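Local coordinates for protein MstE (Scytonema sp. PCC 10023, PDB 6SBF) that probably cyclises isoprenoid chains by class II (type II) terpene cyclase chemistry, as a single-domain enzyme associated with merosterol biosynthesis, at residues A220-A223 with E224-A228; A233-P236 with S237-Q240; A185-E188 with F189-R192; T268-C271 with L272-L275; R192-D195 with Y196-T200. The protein carries 1 engineered substitution. All blocks are in the same frame, centred on the assembly; numbering follows the deposited sequence.

From the N-terminal end, the contacts come in the order 3, 5, 1, 2 and 4. Each joins neighbouring turns of one helix, so none closes a long loop; they run in series without nesting or crossing. Contacts 3 and 5 both lie on helix 187-200 and share Arg192. Contact 1, on helix 215-229, touches all the others: Arg190 of contact 3, His194, Leu197 and Arg198 of contact 5, Ile238 of contact 2 and, through a Glu224-Arg273 salt bridge, contact 4 on helix 265-275. Contact 2 opens helix 235-248, where Asp234 meets His194 and Arg198. Together they tie four helices of the alpha/alpha barrel.

Contact 1: A220-A223 with E224-A228; sequences ALTA and EALAA
With CG beside the backbone N in both residues, chi1 is -75° in Leu221 and -77° in Glu224, and the two side chains leave the helix so that their ends meet one turn apart. The Glu224 chain is extended beyond CG, which carries the carboxylate back along the helix toward residues 220-221. There OE1 of Glu224 lies 3.7 Å from CD2 of Leu221, a van der Waals contact between an oxygen and a methyl. On the way, CG of Glu224 passes 3.2 Å from the carbonyl O of Ala220, the same oxygen that accepts the backbone N of Glu224 at 2.9 Å. Leu226 follows a similar course: its CG sits 3.4 Å from O of Thr222, which takes the N-H of Leu226 at 3.0 Å. Ala223 O closes the next turn onto N of Ala227.

The polar end of Glu224 has its strongest partner outside the turn, since OE1 forms a salt bridge with Arg273 on helix 265-275. An alanine here is likely to leave Arg273 without its carboxylate mate and remove one of the neighbours of the Leu221 methyl. The small Ala220 and Ala223 let Trp270 and Leu274 come close, while Thr222 and Leu226 face helix 187-200. Close helix-to-helix packing of this kind belongs to the alpha/alpha barrel of class II terpene cyclases.

Contact 2: A233-P236 with S237-Q240; sequences ADQP and SIEQ
Gln235 and Glu239, four residues apart, join their side chains across one turn: NE2 of Gln235 donates to OE2 of Glu239 over 2.9 Å, with an N-H...O angle of 154°. The acceptor lies close to the amide plane of Gln235. On the carboxylate it is the anti side of OE2 that is met, with the donor 32° out of plane, and the two flat groups are turned well away from coplanar. Both chains bend at chi2, and these bends bring the amide and carboxylate together.

Ile238 crosses the Gln235 chain at a slant; its CD1 rests 3.8 Å from OE1 of Gln235 and its CG1 lies 3.4 Å from the carbonyl O of Asp234. That oxygen also accepts the N-H of Ile238, while O of Gln235 takes N of Glu239 and O of Pro236 takes N of Gln240. On a different flank of the turn a water donates to O of Ala233 at 2.8 Å and to OG of Ser237 at 2.7 Å, linking the 3-10 turn at Ala233 to Ser237.

The next shell fixes these groups. OE1 of Glu239 accepts from ND2 of Asn278, Ile238 packs on Leu226 and Ala227 of helix 215-229, and Asp234 is tied to helix 187-200 by Arg198 and His194. With one oxygen engaged by Gln235 and the other by Asn278, the Glu239 carboxylate has neutral amide donors at both ends, which should fix its rotation and would probably suit the ionised form.

Contact 3: A185-E188 with F189-R192; sequences ALPE and FRSR
Leu186 and Phe189 meet where helix 187-200 of the alpha/alpha barrel begins, with Pro187 in its first turn. The two side chains lie side by side and point the same way, CD1 of Leu186 being 4.2 Å from CD1 of Phe189. In each, CG stands beside the backbone N and anti to the carbonyl carbon; chi1 of Phe189 is -75°, which sends the ring toward Leu137 and Arg134 of helix 128-138, where Leu186 also reaches Leu137. With an alanine in place of Phe189, the gap opened against Leu186 and Leu137 would probably leave this end of the helix less firmly seated.

Arg190 takes another course. Its CG is anti to the backbone N (chi1 -176°), and the chain then folds at chi3 (-49°), bringing the guanidinium back over Pro187. One face of that group covers CA of Pro187, with NH2 of Arg190 at 3.8 Å from CA, and NH2 is nearly as close to the proline CB.

The opening turn is loosely bonded: O of Leu186 takes N of Phe189 at 3.0 Å and N of Arg190 only weakly. Water fills in for the missing backbone bonds, one molecule donating to O of Pro187 at 2.6 Å while accepting from N of Ser191 at 2.9 Å.

Contact 4: T268-C271 with L272-L275; sequences TAWC and LRLL
Trp270 and Arg273 make the principal side-chain contact, indole against guanidinium one turn apart. The two side chains run side by side in the same direction, and CZ3 of Trp270 sits over one face of the guanidinium, toward its rim, 3.4 Å from NE of Arg273. CH2 of the indole follows at 3.7 Å from CZ of Arg273. The planes are 42° apart, so this is a tilted approach and not a parallel stack. A bend at chi3 of Arg273 (57°) swings the guanidinium alongside the six-membered ring.

Apolar contact is slighter: SG of Cys271 lies 4.4 Å from CD1 of Leu275. CG of Leu275 comes nearer the backbone, 3.3 Å from O of Cys271.

The hydrogen bonds are the regular helical ones. O of Thr268 accepts N of Leu272 at 2.9 Å, and Ala269, Trp270 and Cys271 accept in turn from Arg273, Leu274 and Leu275.

Across the helix interface, NH2 of the buried Arg273 forms a salt bridge with OE1 of Glu224 on helix 215-229. Trp270 is held by edge-to-face rings from Phe266 and Tyr217, and Leu272 packs on Ile292 and Leu295 of helix 282-298. Residues 268-275 are all buried and pack against helices 215-229, 282-298 and 350-363, as expected for a helix of the alpha/alpha barrel of the squalene-hopene cyclase family.

Contact 5: R192-D195 with Y196-T200; sequences RLHD and YLRVT
Arg198 reaches back over His194, four residues earlier. Its CB lies 3.7 Å from O of His194, the oxygen that accepts the N-H of Arg198 at 2.9 Å. CG, beside the backbone N, sits over one face of the imidazole, 3.7 Å from CE1 of His194; with CG 4.0 Å from the ring centroid and 28° off its normal, this is a CH-pi contact. Bends at chi2 and chi3 then curl the chain back, and CD packs against Leu226 of helix 215-229, NE against OG of Ser237. The guanidinium stands perpendicular to the histidine ring, and NH2 ends in a salt bridge with Asp234.

The imidazole is steadied at its edge: ND1 of His194 donates to the anti lone pair of OD1 of Asp195 over 2.8 Å, almost within the ring plane. A water accepts from N of Tyr196 at 2.9 Å and lies near O of Arg192, where the direct backbone bond is missing.

NE2 of His194 also hydrogen-bonds to OD1 of Asp234, so one carboxylate oxygen serves both the histidine and the arginine. With an acidic partner at each ring nitrogen, His194 would probably favour the doubly protonated form, despite the arginine beside it.

Contact 1: A220-A223 with E224-A228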
# COMPACT_ATOMS: atom_id res chain seq x y z
N ALA A 220 3.91 1.66 -8.64
CA ALA A 220 2.77 2.62 -8.78
C ALA A 220 2.99 3.79 -7.83
O ALA A 220 2.83 4.94 -8.24
CB ALA A 220 1.48 1.92 -8.45
N LEU A 221 3.30 3.54 -6.56
CA LEU A 221 3.44 4.64 -5.60
C LEU A 221 4.57 5.57 -6.02
O LEU A 221 4.47 6.78 -5.87
CB LEU A 221 3.65 4.08 -4.21
CG LEU A 221 2.42 3.50 -3.53
CD1 LEU A 221 2.79 2.75 -2.31
CD2 LEU A 221 1.37 4.59 -3.24
N THR A 222 5.68 5.02 -6.48
CA THR A 222 6.83 5.87 -6.86
C THR A 222 6.47 6.72 -8.08
O THR A 222 6.72 7.95 -8.08
CB THR A 222 8.09 5.04 -7.12
OG1 THR A 222 8.45 4.28 -5.95
CG2 THR A 222 9.22 5.98 -7.46
N ALA A 223 5.91 6.09 -9.11
CA ALA A 223 5.53 6.83 -10.32
C ALA A 223 4.50 7.92 -9.97
O ALA A 223 4.55 9.03 -10.54
CB ALA A 223 5.02 5.90 -11.35
N GLU A 224 3.57 7.60 -9.07
CA GLU A 224 2.56 8.61 -8.66
C GLU A 224 3.25 9.77 -7.96
O GLU A 224 2.87 10.96 -8.18
CB GLU A 224 1.55 7.97 -7.71
CG GLU A 224 0.52 7.10 -8.37
CD GLU A 224 -0.38 6.32 -7.42
OE1 GLU A 224 -0.12 6.34 -6.16
OE2 GLU A 224 -1.33 5.68 -7.92
N ALA A 225 4.27 9.56 -7.12
CA ALA A 225 4.96 10.67 -6.40
C ALA A 225 5.70 11.50 -7.43
O ALA A 225 5.70 12.75 -7.35
CB ALA A 225 5.90 10.15 -5.36
N LEU A 226 6.36 10.87 -8.38
CA LEU A 226 7.06 11.63 -9.44
C LEU A 226 6.04 12.45 -10.24
O LEU A 226 6.32 13.61 -10.59
CB LEU A 226 7.86 10.66 -10.33
CG LEU A 226 9.03 9.94 -9.65
CD1 LEU A 226 9.64 8.97 -10.64
CD2 LEU A 226 10.06 10.91 -9.05
N ALA A 227 4.91 11.86 -10.59
CA ALA A 227 3.88 12.57 -11.36
C ALA A 227 3.36 13.77 -10.55
O ALA A 227 3.19 14.86 -11.10
CB ALA A 227 2.73 11.68 -11.72
N ALA A 228 3.15 13.61 -9.25
CA ALA A 228 2.56 14.68 -8.43
C ALA A 228 3.56 15.82 -8.29
O ALA A 228 3.15 16.98 -8.10
CB ALA A 228 2.18 14.12 -7.07

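Contact 2: A233-P236 with S237-Q240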
# COMPACT_ATOMS: atom_id res chain seq x y z
N ALA A 233 11.53 16.59 -15.93
CA ALA A 233 12.70 15.69 -15.90
C ALA A 233 12.28 14.28 -15.48
O ALA A 233 13.03 13.35 -15.76
CB ALA A 233 13.78 16.23 -14.98
N ASP A 234 11.18 14.13 -14.77
CA ASP A 234 10.73 12.83 -14.24
C ASP A 234 9.81 12.10 -15.20
O ASP A 234 9.54 10.92 -15.00
CB ASP A 234 10.08 13.02 -12.88
CG ASP A 234 11.05 13.60 -11.86
OD1 ASP A 234 12.26 13.28 -11.90
OD2 ASP A 234 10.61 14.30 -10.96
N GLN A 235 9.33 12.74 -16.26
CA GLN A 235 8.31 12.14 -17.13
C GLN A 235 8.87 10.91 -17.86
O GLN A 235 8.12 9.92 -17.96
CB GLN A 235 7.70 13.15 -18.10
CG GLN A 235 6.40 12.62 -18.69
CD GLN A 235 5.31 12.48 -17.64
OE1 GLN A 235 5.25 13.27 -16.72
NE2 GLN A 235 4.50 11.44 -17.81
N PRO A 236 10.12 10.89 -18.37
CA PRO A 236 10.61 9.66 -19.00
C PRO A 236 10.56 8.45 -18.05
O PRO A 236 10.18 7.37 -18.47
CB PRO A 236 12.04 10.02 -19.45
CG PRO A 236 12.07 11.51 -19.58
CD PRO A 236 11.07 12.01 -18.51
N SER A 237 10.92 8.68 -16.80
CA SER A 237 10.91 7.61 -15.78
C SER A 237 9.50 7.10 -15.56
O SER A 237 9.29 5.88 -15.43
CB SER A 237 11.57 8.05 -14.50
OG SER A 237 12.96 8.28 -14.70
N ILE A 238 8.53 8.03 -15.49
CA ILE A 238 7.12 7.65 -15.32
C ILE A 238 6.69 6.79 -16.51
O ILE A 238 6.05 5.75 -16.34
CB ILE A 238 6.23 8.88 -15.12
CG1 ILE A 238 6.58 9.62 -13.84
CG2 ILE A 238 4.78 8.49 -15.20
CD1 ILE A 238 6.11 11.04 -13.81
N GLU A 239 7.03 7.25 -17.72
CA GLU A 239 6.59 6.53 -18.93
C GLU A 239 7.22 5.13 -18.96
O GLU A 239 6.60 4.20 -19.43
CB GLU A 239 6.90 7.34 -20.19
CG GLU A 239 6.13 8.63 -20.27
CD GLU A 239 4.63 8.55 -20.27
OE1 GLU A 239 4.04 7.49 -20.61
OE2 GLU A 239 4.01 9.60 -19.96
N GLN A 240 8.47 5.03 -18.53
CA GLN A 240 9.12 3.68 -18.52
C GLN A 240 8.38 2.76 -17.52
O GLN A 240 8.20 1.57 -17.81
CB GLN A 240 10.59 3.72 -18.15
CG GLN A 240 11.24 2.44 -18.68
CD GLN A 240 12.64 2.18 -18.18
OE1 GLN A 240 13.18 2.93 -17.34
NE2 GLN A 240 13.22 1.10 -18.71
O HOH W 1 13.13 10.61 -16.04

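Contact 3: A185-E188 with F189-R192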
# COMPACT_ATOMS: atom_id res chain seq x y z
N ALA A 185 4.17 10.39 -1.07
CA ALA A 185 2.77 10.86 -1.33
C ALA A 185 2.49 12.15 -0.51
O ALA A 185 1.57 12.87 -0.87
CB ALA A 185 1.74 9.80 -1.02
N LEU A 186 3.26 12.41 0.54
CA LEU A 186 3.10 13.60 1.38
C LEU A 186 3.87 14.72 0.73
O LEU A 186 5.08 14.62 0.52
CB LEU A 186 3.66 13.33 2.78
CG LEU A 186 2.98 12.18 3.52
CD1 LEU A 186 3.68 11.97 4.86
CD2 LEU A 186 1.48 12.40 3.75
N PRO A 187 3.23 15.86 0.42
CA PRO A 187 3.94 16.92 -0.31
C PRO A 187 5.13 17.46 0.49
O PRO A 187 6.07 17.94 -0.07
CB PRO A 187 2.90 18.05 -0.42
CG PRO A 187 1.59 17.42 -0.17
CD PRO A 187 1.79 16.12 0.53
N GLU A 188 5.09 17.33 1.81
CA GLU A 188 6.18 17.85 2.69
C GLU A 188 7.47 17.04 2.48
O GLU A 188 8.56 17.59 2.76
CB GLU A 188 5.73 17.82 4.16
CG GLU A 188 4.51 18.65 4.49
CD GLU A 188 3.14 18.00 4.32
OE1 GLU A 188 3.07 16.82 3.78
OE2 GLU A 188 2.16 18.74 4.66
N PHE A 189 7.37 15.78 2.04
CA PHE A 189 8.53 14.86 1.92
C PHE A 189 8.88 14.59 0.45
O PHE A 189 9.93 14.05 0.21
CB PHE A 189 8.26 13.54 2.66
CG PHE A 189 8.36 13.70 4.13
CD1 PHE A 189 7.27 14.06 4.90
CD2 PHE A 189 9.56 13.50 4.75
CE1 PHE A 189 7.44 14.22 6.26
CE2 PHE A 189 9.70 13.67 6.11
CZ PHE A 189 8.64 14.07 6.86
N ARG A 190 8.03 14.94 -0.49
CA ARG A 190 8.15 14.49 -1.88
C ARG A 190 9.49 14.97 -2.44
O ARG A 190 10.29 14.17 -3.03
CB ARG A 190 6.97 15.00 -2.70
CG ARG A 190 7.01 14.47 -4.12
CD ARG A 190 6.05 15.17 -5.01
NE ARG A 190 4.72 15.29 -4.53
CZ ARG A 190 4.09 16.45 -4.34
NH1 ARG A 190 4.68 17.63 -4.54
NH2 ARG A 190 2.86 16.40 -3.92
N SER A 191 9.83 16.24 -2.31
CA SER A 191 11.11 16.79 -2.83
C SER A 191 12.33 16.16 -2.15
O SER A 191 13.30 15.85 -2.85
CB SER A 191 11.16 18.30 -2.68
OG SER A 191 12.43 18.77 -3.13
N ARG A 192 12.29 15.94 -0.85
CA ARG A 192 13.44 15.40 -0.11
C ARG A 192 13.70 13.95 -0.56
O ARG A 192 14.88 13.56 -0.60
CB ARG A 192 13.17 15.42 1.40
CG ARG A 192 14.31 14.90 2.27
CD ARG A 192 15.70 15.53 2.17
NE ARG A 192 15.76 16.97 2.47
CZ ARG A 192 16.21 17.52 3.62
NH1 ARG A 192 16.19 18.84 3.78
NH2 ARG A 192 16.64 16.75 4.61
O HOH W 2 8.39 18.50 -1.18
O HOH W 3 10.46 17.58 0.80

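Contact 4: T268-C271 with L272-L275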
# COMPACT_ATOMS: atom_id res chain seq x y z
N THR A 268 -2.75 -6.67 -9.48
CA THR A 268 -3.52 -6.13 -10.63
C THR A 268 -4.08 -4.73 -10.28
O THR A 268 -4.01 -3.83 -11.12
CB THR A 268 -4.62 -7.07 -11.08
OG1 THR A 268 -4.01 -8.32 -11.45
CG2 THR A 268 -5.41 -6.56 -12.24
N ALA A 269 -4.57 -4.54 -9.07
CA ALA A 269 -5.13 -3.24 -8.65
C ALA A 269 -4.01 -2.21 -8.63
O ALA A 269 -4.21 -1.07 -9.13
CB ALA A 269 -5.76 -3.39 -7.29
N TRP A 270 -2.83 -2.56 -8.13
CA TRP A 270 -1.73 -1.59 -8.15
C TRP A 270 -1.29 -1.32 -9.59
O TRP A 270 -0.93 -0.17 -9.89
CB TRP A 270 -0.58 -2.02 -7.21
CG TRP A 270 -0.88 -1.68 -5.78
CD1 TRP A 270 -1.19 -2.49 -4.72
CD2 TRP A 270 -0.92 -0.34 -5.25
NE1 TRP A 270 -1.40 -1.76 -3.59
CE2 TRP A 270 -1.28 -0.43 -3.89
CE3 TRP A 270 -0.74 0.92 -5.80
CZ2 TRP A 270 -1.40 0.71 -3.08
CZ3 TRP A 270 -0.82 2.03 -5.00
CH2 TRP A 270 -1.17 1.92 -3.68
N CYS A 271 -1.25 -2.35 -10.44
CA CYS A 271 -0.87 -2.10 -11.84
C CYS A 271 -1.90 -1.17 -12.50
O CYS A 271 -1.50 -0.32 -13.32
CB CYS A 271 -0.74 -3.43 -12.55
SG CYS A 271 0.07 -3.34 -14.14
N LEU A 272 -3.16 -1.33 -12.20
CA LEU A 272 -4.22 -0.46 -12.76
C LEU A 272 -3.94 0.99 -12.33
O LEU A 272 -4.01 1.90 -13.21
CB LEU A 272 -5.57 -0.99 -12.34
CG LEU A 272 -6.78 -0.15 -12.75
CD1 LEU A 272 -6.77 0.10 -14.24
CD2 LEU A 272 -8.07 -0.81 -12.29
N ARG A 273 -3.58 1.23 -11.08
CA ARG A 273 -3.26 2.59 -10.65
C ARG A 273 -2.04 3.11 -11.45
O ARG A 273 -2.06 4.28 -11.88
CB ARG A 273 -2.93 2.63 -9.17
CG ARG A 273 -4.17 2.64 -8.35
CD ARG A 273 -3.90 2.86 -6.86
NE ARG A 273 -3.18 4.07 -6.42
CZ ARG A 273 -3.25 4.57 -5.18
NH1 ARG A 273 -4.14 4.13 -4.32
NH2 ARG A 273 -2.41 5.52 -4.79
N LEU A 274 -1.02 2.30 -11.62
CA LEU A 274 0.17 2.71 -12.40
C LEU A 274 -0.25 3.13 -13.82
O LEU A 274 0.23 4.17 -14.34
CB LEU A 274 1.16 1.56 -12.43
CG LEU A 274 2.37 1.73 -13.35
CD1 LEU A 274 3.22 2.92 -13.05
CD2 LEU A 274 3.21 0.44 -13.25
N LEU A 275 -1.13 2.39 -14.43
CA LEU A 275 -1.53 2.61 -15.84
C LEU A 275 -2.39 3.89 -15.99
O LEU A 275 -2.54 4.37 -17.10
CB LEU A 275 -2.26 1.41 -16.42
CG LEU A 275 -1.41 0.13 -16.58
CD1 LEU A 275 -2.31 -1.01 -16.96
CD2 LEU A 275 -0.29 0.33 -17.56

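Contact 5: R192-D195 with Y196-T200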
# COMPACT_ATOMS: atom_id res chain seq x y z
N ARG A 192 12.29 15.94 -0.85
CA ARG A 192 13.44 15.40 -0.11
C ARG A 192 13.70 13.95 -0.56
O ARG A 192 14.88 13.56 -0.60
CB ARG A 192 13.17 15.42 1.40
CG ARG A 192 14.31 14.90 2.27
CD ARG A 192 15.70 15.53 2.17
NE ARG A 192 15.76 16.97 2.47
CZ ARG A 192 16.21 17.52 3.62
NH1 ARG A 192 16.19 18.84 3.78
NH2 ARG A 192 16.64 16.75 4.61
N LEU A 193 12.68 13.16 -0.91
CA LEU A 193 12.84 11.74 -1.30
C LEU A 193 13.07 11.57 -2.82
O LEU A 193 13.35 10.48 -3.27
CB LEU A 193 11.61 10.98 -0.85
CG LEU A 193 11.49 10.87 0.66
CD1 LEU A 193 10.13 10.33 1.01
CD2 LEU A 193 12.53 9.92 1.23
N HIS A 194 12.95 12.63 -3.61
CA HIS A 194 12.95 12.55 -5.08
C HIS A 194 14.22 11.81 -5.62
O HIS A 194 14.08 10.95 -6.48
CB HIS A 194 12.82 13.97 -5.65
CG HIS A 194 13.07 14.03 -7.12
ND1 HIS A 194 14.35 14.14 -7.63
CD2 HIS A 194 12.22 13.92 -8.18
CE1 HIS A 194 14.28 14.15 -8.95
NE2 HIS A 194 12.97 13.99 -9.32
N ASP A 195 15.39 12.25 -5.24
CA ASP A 195 16.62 11.74 -5.85
C ASP A 195 16.73 10.25 -5.53
O ASP A 195 17.14 9.47 -6.40
CB ASP A 195 17.82 12.56 -5.44
CG ASP A 195 17.88 13.96 -6.03
OD1 ASP A 195 16.97 14.34 -6.79
OD2 ASP A 195 18.85 14.63 -5.72
N TYR A 196 16.44 9.86 -4.29
CA TYR A 196 16.48 8.43 -3.88
C TYR A 196 15.52 7.64 -4.76
O TYR A 196 15.87 6.55 -5.29
CB TYR A 196 16.12 8.29 -2.41
CG TYR A 196 15.95 6.87 -1.98
CD1 TYR A 196 17.02 6.09 -1.58
CD2 TYR A 196 14.70 6.29 -2.02
CE1 TYR A 196 16.85 4.77 -1.20
CE2 TYR A 196 14.54 4.97 -1.65
CZ TYR A 196 15.62 4.19 -1.27
OH TYR A 196 15.41 2.88 -0.92
N LEU A 197 14.31 8.14 -4.95
CA LEU A 197 13.35 7.43 -5.82
C LEU A 197 13.89 7.37 -7.26
O LEU A 197 13.76 6.30 -7.92
CB LEU A 197 11.99 8.07 -5.75
CG LEU A 197 11.32 7.95 -4.37
CD1 LEU A 197 10.03 8.69 -4.33
CD2 LEU A 197 11.06 6.49 -3.99
N ARG A 198 14.48 8.41 -7.78
CA ARG A 198 14.98 8.32 -9.15
C ARG A 198 16.12 7.28 -9.27
O ARG A 198 16.13 6.47 -10.24
CB ARG A 198 15.45 9.67 -9.66
CG ARG A 198 14.31 10.62 -10.02
CD ARG A 198 13.51 10.19 -11.27
NE ARG A 198 14.38 10.03 -12.42
CZ ARG A 198 14.98 10.96 -13.07
NH1 ARG A 198 15.91 10.59 -13.94
NH2 ARG A 198 14.68 12.22 -12.92
N VAL A 199 17.06 7.25 -8.35
CA VAL A 199 18.26 6.39 -8.52
C VAL A 199 17.92 4.94 -8.29
O VAL A 199 18.67 4.07 -8.77
CB VAL A 199 19.41 6.87 -7.65
CG1 VAL A 199 19.82 8.29 -8.01
CG2 VAL A 199 19.21 6.58 -6.20
N THR A 200 16.82 4.63 -7.63
CA THR A 200 16.43 3.23 -7.33
C THR A 200 15.60 2.57 -8.42
O THR A 200 15.34 1.36 -8.34
CB THR A 200 15.75 3.12 -5.98
OG1 THR A 200 14.64 4.02 -5.89
CG2 THR A 200 16.70 3.35 -4.84
O HOH W 4 16.45 11.65 -1.95